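Local coordinates for protein putative peptidase (PDB 3CE2) that probably acts as a zinc metallopeptidase of the M3B (oligopeptidase F) family, cleaving small peptides, at residues L29-F43 / I79-L92. Sequence-based numbering, arbitrary orientation.
Sequences LYLNRKAWKADLDSF and IERKLNKLYVYAHL
W36 reaches from helix 33-42 onto helix 66-96, where its indole lies against L86, Y89 and A90. Its CB meets CE2 of Y89; beyond it, CG, anti to the backbone N (chi1 179°), carries the indole beside the Y89 ring and sits 3.5 Å from Y89 CD2. The five-membered ring is only slightly tilted against that of Y89 and displaced along it. NE1 donates to L86 O at 3.0 Å, a nearly straight bond (169°) close to the indole plane. L86 O also accepts from A90 N, and tryptophan suits this place because its N-H can use a carbonyl already engaged in a helix. CZ2 ends 3.8 Å from CB of A90, whose small methyl lets the indole lie close to the backbone. L86 has a branch for each aromatic neighbour: CD2 over one face of the five-membered ring, a CH-pi contact, and CD1 at the edge of F43, whose ring also packs on L83 CD2.

Y30 suits two tasks, turning its edge to the face of Y89 (planes at 84°) while its hydroxyl donates to D39 OD2 at 2.8 Å. Long lysine chains bring ammonium groups to acceptors on 29-43: K82 NZ forms a weak salt bridge with D39 OD1 (3.3 Å) and donates to S42 OG; one turn along, K85 NZ donates to L29 O at 3.2 Å, in the carbonyl plane.

The axes of 33-42 and 79-92 approach to 10.6 Å, roughly antiparallel, and R33 pairs with D106 of helix 101-120. An aromatic and leucine core, bordered on the Y30 and D39 side by two lysines, thus joins the helices away from the zinc sites; D39, shared by Y30 and K82, probably stays ionised.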
loop_
_atom_site.group_PDB
_atom_site.type_symbol
_atom_site.label_atom_id
_atom_site.label_comp_id
_atom_site.label_asym_id
_atom_site.label_seq_id
_atom_site.Cartn_x
_atom_site.Cartn_y
_atom_site.Cartn_z
ATOM N N LEU A 29 19.597 -12.280 14.495
ATOM C CA LEU A 29 19.280 -11.081 15.264
ATOM C C LEU A 29 19.771 -11.237 16.695
ATOM O O LEU A 29 20.609 -10.467 17.176
ATOM C CB LEU A 29 17.785 -10.816 15.261
ATOM C CG LEU A 29 17.281 -10.062 14.041
ATOM C CD1 LEU A 29 15.945 -10.583 13.657
ATOM C CD2 LEU A 29 17.173 -8.590 14.355
ATOM N N TYR A 30 19.221 -12.237 17.373
ATOM C CA TYR A 30 19.649 -12.597 18.701
ATOM C C TYR A 30 19.717 -14.094 18.833
ATOM O O TYR A 30 18.808 -14.810 18.406
ATOM C CB TYR A 30 18.700 -12.025 19.727
ATOM C CG TYR A 30 18.743 -10.522 19.766
ATOM C CD1 TYR A 30 19.741 -9.856 20.467
ATOM C CD2 TYR A 30 17.799 -9.773 19.083
ATOM C CE1 TYR A 30 19.786 -8.477 20.493
ATOM C CE2 TYR A 30 17.828 -8.401 19.100
ATOM C CZ TYR A 30 18.820 -7.751 19.799
ATOM O OH TYR A 30 18.840 -6.377 19.812
ATOM N N LEU A 31 20.806 -14.567 19.425
ATOM C CA LEU A 31 20.971 -15.991 19.709
ATOM C C LEU A 31 19.720 -16.611 20.331
ATOM O O LEU A 31 19.271 -17.673 19.907
ATOM C CB LEU A 31 22.189 -16.222 20.619
ATOM C CG LEU A 31 23.543 -16.145 19.904
ATOM C CD1 LEU A 31 24.710 -16.216 20.899
ATOM C CD2 LEU A 31 23.641 -17.242 18.812
ATOM N N ASN A 32 19.164 -15.928 21.324
ATOM C CA ASN A 32 18.018 -16.413 22.070
ATOM C C ASN A 32 17.451 -15.264 22.855
ATOM O O ASN A 32 18.068 -14.196 22.950
ATOM C CB ASN A 32 18.459 -17.479 23.065
ATOM C CG ASN A 32 19.702 -17.061 23.837
ATOM O OD1 ASN A 32 19.737 -16.005 24.496
ATOM N ND2 ASN A 32 20.739 -17.877 23.739
ATOM N N ARG A 33 16.287 -15.488 23.450
ATOM C CA ARG A 33 15.625 -14.414 24.150
ATOM C C ARG A 33 16.516 -13.794 25.220
ATOM O O ARG A 33 16.460 -12.587 25.443
ATOM C CB ARG A 33 14.302 -14.868 24.754
ATOM C CG ARG A 33 13.962 -14.026 25.974
ATOM C CD ARG A 33 12.521 -14.085 26.324
ATOM N NE ARG A 33 12.072 -12.887 27.035
ATOM C CZ ARG A 33 12.544 -12.498 28.212
ATOM N NH1 ARG A 33 13.510 -13.190 28.798
ATOM N NH2 ARG A 33 12.069 -11.403 28.785
ATOM N N LYS A 34 17.340 -14.609 25.885
ATOM C CA LYS A 34 18.180 -14.084 26.972
ATOM C C LYS A 34 18.993 -12.883 26.490
ATOM O O LYS A 34 18.968 -11.828 27.119
ATOM C CB LYS A 34 19.086 -15.161 27.586
ATOM C CG LYS A 34 19.333 -14.940 29.097
ATOM C CD LYS A 34 20.536 -15.722 29.660
ATOM C CE LYS A 34 21.855 -14.994 29.383
ATOM N NZ LYS A 34 21.709 -13.503 29.510
ATOM N N ALA A 35 19.682 -13.058 25.360
ATOM C CA ALA A 35 20.448 -11.990 24.689
ATOM C C ALA A 35 19.596 -10.787 24.289
ATOM O O ALA A 35 19.986 -9.641 24.523
ATOM C CB ALA A 35 21.157 -12.543 23.466
ATOM N N TRP A 36 18.446 -11.064 23.670
ATOM C CA TRP A 36 17.444 -10.045 23.364
ATOM C C TRP A 36 17.111 -9.247 24.605
ATOM O O TRP A 36 17.067 -8.013 24.587
ATOM C CB TRP A 36 16.143 -10.685 22.855
ATOM C CG TRP A 36 15.102 -9.636 22.564
ATOM C CD1 TRP A 36 14.932 -8.971 21.390
ATOM C CD2 TRP A 36 14.123 -9.102 23.465
ATOM N NE1 TRP A 36 13.922 -8.060 21.497
ATOM C CE2 TRP A 36 13.400 -8.119 22.759
ATOM C CE3 TRP A 36 13.776 -9.366 24.790
ATOM C CZ2 TRP A 36 12.346 -7.399 23.334
ATOM C CZ3 TRP A 36 12.737 -8.634 25.366
ATOM C CH2 TRP A 36 12.039 -7.668 24.638
ATOM N N LYS A 37 16.835 -9.972 25.681
ATOM C CA LYS A 37 16.474 -9.360 26.944
ATOM C C LYS A 37 17.676 -8.601 27.471
ATOM O O LYS A 37 17.548 -7.469 27.940
ATOM C CB LYS A 37 16.040 -10.432 27.935
ATOM C CG LYS A 37 15.730 -9.895 29.312
ATOM C CD LYS A 37 14.661 -8.804 29.282
ATOM C CE LYS A 37 14.102 -8.551 30.688
ATOM N NZ LYS A 37 13.421 -7.239 30.774
ATOM N N ALA A 38 18.842 -9.236 27.368
ATOM C CA ALA A 38 20.102 -8.621 27.759
ATOM C C ALA A 38 20.272 -7.256 27.058
ATOM O O ALA A 38 20.482 -6.220 27.708
ATOM C CB ALA A 38 21.259 -9.560 27.425
ATOM N N ASP A 39 20.153 -7.267 25.734
ATOM C CA ASP A 39 20.221 -6.054 24.953
ATOM C C ASP A 39 19.157 -5.020 25.359
ATOM O O ASP A 39 19.495 -3.867 25.605
ATOM C CB ASP A 39 20.096 -6.389 23.469
ATOM C CG ASP A 39 21.105 -5.645 22.623
ATOM O OD1 ASP A 39 22.283 -5.577 23.050
ATOM O OD2 ASP A 39 20.720 -5.138 21.539
ATOM N N LEU A 40 17.885 -5.423 25.424
ATOM C CA LEU A 40 16.813 -4.515 25.854
ATOM C C LEU A 40 17.227 -3.808 27.126
ATOM O O LEU A 40 16.899 -2.638 27.353
ATOM C CB LEU A 40 15.511 -5.278 26.119
ATOM C CG LEU A 40 14.311 -4.416 26.557
ATOM C CD1 LEU A 40 13.574 -3.796 25.368
ATOM C CD2 LEU A 40 13.314 -5.188 27.433
ATOM N N ASP A 41 17.961 -4.543 27.954
ATOM C CA ASP A 41 18.426 -4.039 29.242
ATOM C C ASP A 41 19.399 -2.849 29.127
ATOM O O ASP A 41 19.216 -1.856 29.839
ATOM C CB ASP A 41 19.021 -5.179 30.096
ATOM C CG ASP A 41 17.948 -6.097 30.704
ATOM O OD1 ASP A 41 16.747 -5.745 30.667
ATOM O OD2 ASP A 41 18.307 -7.177 31.227
ATOM N N SER A 42 20.397 -2.935 28.234
ATOM C CA SER A 42 21.426 -1.876 28.085
ATOM C C SER A 42 20.837 -0.485 28.230
ATOM O O SER A 42 21.496 0.440 28.709
ATOM C CB SER A 42 22.148 -1.925 26.728
ATOM O OG SER A 42 21.777 -3.039 25.945
ATOM N N PHE A 43 19.596 -0.334 27.790
ATOM C CA PHE A 43 18.957 0.962 27.811
ATOM C C PHE A 43 18.730 1.502 29.225
ATOM O O PHE A 43 18.767 2.721 29.438
ATOM C CB PHE A 43 17.663 0.933 26.996
ATOM C CG PHE A 43 17.895 0.985 25.523
ATOM C CD1 PHE A 43 18.448 2.113 24.942
ATOM C CD2 PHE A 43 17.590 -0.096 24.719
ATOM C CE1 PHE A 43 18.681 2.168 23.588
ATOM C CE2 PHE A 43 17.812 -0.045 23.354
ATOM C CZ PHE A 43 18.358 1.088 22.790
ATOM N N ILE A 79 20.543 4.757 18.018
ATOM C CA ILE A 79 19.561 4.262 18.972
ATOM C C ILE A 79 18.401 3.629 18.218
ATOM O O ILE A 79 18.065 2.448 18.426
ATOM C CB ILE A 79 19.041 5.418 19.861
ATOM C CG1 ILE A 79 20.095 5.797 20.911
ATOM C CG2 ILE A 79 17.734 5.042 20.544
ATOM C CD1 ILE A 79 19.845 7.123 21.559
ATOM N N GLU A 80 17.819 4.422 17.320
ATOM C CA GLU A 80 16.689 4.002 16.511
ATOM C C GLU A 80 16.989 2.670 15.870
ATOM O O GLU A 80 16.125 1.788 15.778
ATOM C CB GLU A 80 16.395 5.045 15.438
ATOM C CG GLU A 80 15.300 4.668 14.478
ATOM C CD GLU A 80 15.078 5.718 13.387
ATOM O OE1 GLU A 80 15.470 6.897 13.585
ATOM O OE2 GLU A 80 14.503 5.361 12.331
ATOM N N ARG A 81 18.227 2.507 15.439
ATOM C CA ARG A 81 18.580 1.300 14.745
ATOM C C ARG A 81 18.476 0.092 15.682
ATOM O O ARG A 81 17.978 -0.974 15.279
ATOM C CB ARG A 81 19.970 1.446 14.182
ATOM C CG ARG A 81 20.476 0.255 13.434
ATOM C CD ARG A 81 21.781 0.640 12.805
ATOM N NE ARG A 81 22.494 -0.527 12.315
ATOM C CZ ARG A 81 23.558 -0.447 11.529
ATOM N NH1 ARG A 81 24.005 0.745 11.152
ATOM N NH2 ARG A 81 24.158 -1.552 11.121
ATOM N N LYS A 82 18.916 0.278 16.932
ATOM C CA LYS A 82 18.937 -0.784 17.945
ATOM C C LYS A 82 17.502 -1.114 18.373
ATOM O O LYS A 82 17.125 -2.281 18.414
ATOM C CB LYS A 82 19.762 -0.338 19.157
ATOM C CG LYS A 82 20.254 -1.445 20.105
ATOM C CD LYS A 82 20.378 -0.890 21.547
ATOM C CE LYS A 82 21.791 -1.043 22.179
ATOM N NZ LYS A 82 22.057 -2.335 22.894
ATOM N N LEU A 83 16.710 -0.079 18.663
ATOM C CA LEU A 83 15.280 -0.228 18.912
ATOM C C LEU A 83 14.573 -1.064 17.853
ATOM O O LEU A 83 13.792 -1.957 18.197
ATOM C CB LEU A 83 14.598 1.130 19.023
ATOM C CG LEU A 83 15.106 1.928 20.220
ATOM C CD1 LEU A 83 14.234 3.103 20.536
ATOM C CD2 LEU A 83 15.223 1.034 21.430
ATOM N N ASN A 84 14.842 -0.783 16.576
ATOM C CA ASN A 84 14.203 -1.517 15.475
ATOM C C ASN A 84 14.619 -2.980 15.456
ATOM O O ASN A 84 13.798 -3.858 15.223
ATOM C CB ASN A 84 14.529 -0.882 14.122
ATOM C CG ASN A 84 13.857 0.462 13.928
ATOM O OD1 ASN A 84 13.169 0.958 14.824
ATOM N ND2 ASN A 84 14.066 1.072 12.758
ATOM N N LYS A 85 15.899 -3.239 15.679
ATOM C CA LYS A 85 16.397 -4.597 15.762
ATOM C C LYS A 85 15.628 -5.337 16.870
ATOM O O LYS A 85 15.167 -6.454 16.683
ATOM C CB LYS A 85 17.896 -4.545 16.061
ATOM C CG LYS A 85 18.656 -5.851 16.074
ATOM C CD LYS A 85 20.147 -5.525 16.217
ATOM C CE LYS A 85 20.977 -6.723 16.689
ATOM N NZ LYS A 85 21.214 -7.744 15.612
ATOM N N LEU A 86 15.474 -4.701 18.027
ATOM C CA LEU A 86 14.815 -5.341 19.147
ATOM C C LEU A 86 13.342 -5.480 18.839
ATOM O O LEU A 86 12.700 -6.458 19.227
ATOM C CB LEU A 86 14.956 -4.502 20.403
ATOM C CG LEU A 86 16.326 -4.414 21.060
ATOM C CD1 LEU A 86 16.326 -3.195 22.002
ATOM C CD2 LEU A 86 16.667 -5.715 21.781
ATOM N N TYR A 87 12.787 -4.498 18.149
ATOM C CA TYR A 87 11.385 -4.585 17.835
ATOM C C TYR A 87 11.088 -5.775 16.938
ATOM O O TYR A 87 10.224 -6.602 17.214
ATOM C CB TYR A 87 10.924 -3.330 17.147
ATOM C CG TYR A 87 9.445 -3.349 16.944
ATOM C CD1 TYR A 87 8.584 -2.826 17.924
ATOM C CD2 TYR A 87 8.886 -3.919 15.794
ATOM C CE1 TYR A 87 7.210 -2.839 17.748
ATOM C CE2 TYR A 87 7.510 -3.943 15.607
ATOM C CZ TYR A 87 6.682 -3.400 16.593
ATOM O OH TYR A 87 5.331 -3.423 16.422
ATOM N N VAL A 88 11.824 -5.842 15.850
ATOM C CA VAL A 88 11.612 -6.824 14.848
ATOM C C VAL A 88 11.715 -8.185 15.489
ATOM O O VAL A 88 10.876 -9.055 15.254
ATOM C CB VAL A 88 12.638 -6.629 13.706
ATOM C CG1 VAL A 88 12.760 -7.878 12.855
ATOM C CG2 VAL A 88 12.221 -5.412 12.849
ATOM N N TYR A 89 12.725 -8.367 16.327
ATOM C CA TYR A 89 12.925 -9.661 16.978
ATOM C C TYR A 89 11.731 -10.056 17.850
ATOM O O TYR A 89 11.264 -11.183 17.786
ATOM C CB TYR A 89 14.179 -9.652 17.842
ATOM C CG TYR A 89 14.391 -10.964 18.532
ATOM C CD1 TYR A 89 15.141 -11.955 17.929
ATOM C CD2 TYR A 89 13.822 -11.228 19.776
ATOM C CE1 TYR A 89 15.335 -13.160 18.527
ATOM C CE2 TYR A 89 14.002 -12.450 20.392
ATOM C CZ TYR A 89 14.767 -13.412 19.756
ATOM O OH TYR A 89 15.001 -14.640 20.327
ATOM N N ALA A 90 11.258 -9.130 18.681
ATOM C CA ALA A 90 10.105 -9.383 19.551
ATOM C C ALA A 90 8.810 -9.647 18.750
ATOM O O ALA A 90 8.072 -10.607 19.014
ATOM C CB ALA A 90 9.915 -8.229 20.505
ATOM N N HIS A 91 8.557 -8.794 17.766
ATOM C CA HIS A 91 7.357 -8.890 16.925
ATOM C C HIS A 91 7.321 -10.199 16.118
ATOM O O HIS A 91 6.281 -10.844 15.998
ATOM C CB HIS A 91 7.265 -7.652 16.021
ATOM C CG HIS A 91 6.355 -7.815 14.850
ATOM N ND1 HIS A 91 6.818 -8.124 13.582
ATOM C CD2 HIS A 91 5.007 -7.704 14.747
ATOM C CE1 HIS A 91 5.792 -8.212 12.755
ATOM N NE2 HIS A 91 4.683 -7.957 13.433
ATOM N N LEU A 92 8.461 -10.596 15.571
ATOM C CA LEU A 92 8.519 -11.832 14.815
ATOM C C LEU A 92 8.254 -13.001 15.759
ATOM O O LEU A 92 7.569 -13.951 15.387
ATOM C CB LEU A 92 9.889 -12.008 14.149
ATOM C CG LEU A 92 10.368 -11.109 13.013
ATOM C CD1 LEU A 92 11.759 -11.589 12.552
ATOM C CD2 LEU A 92 9.389 -11.093 11.851
#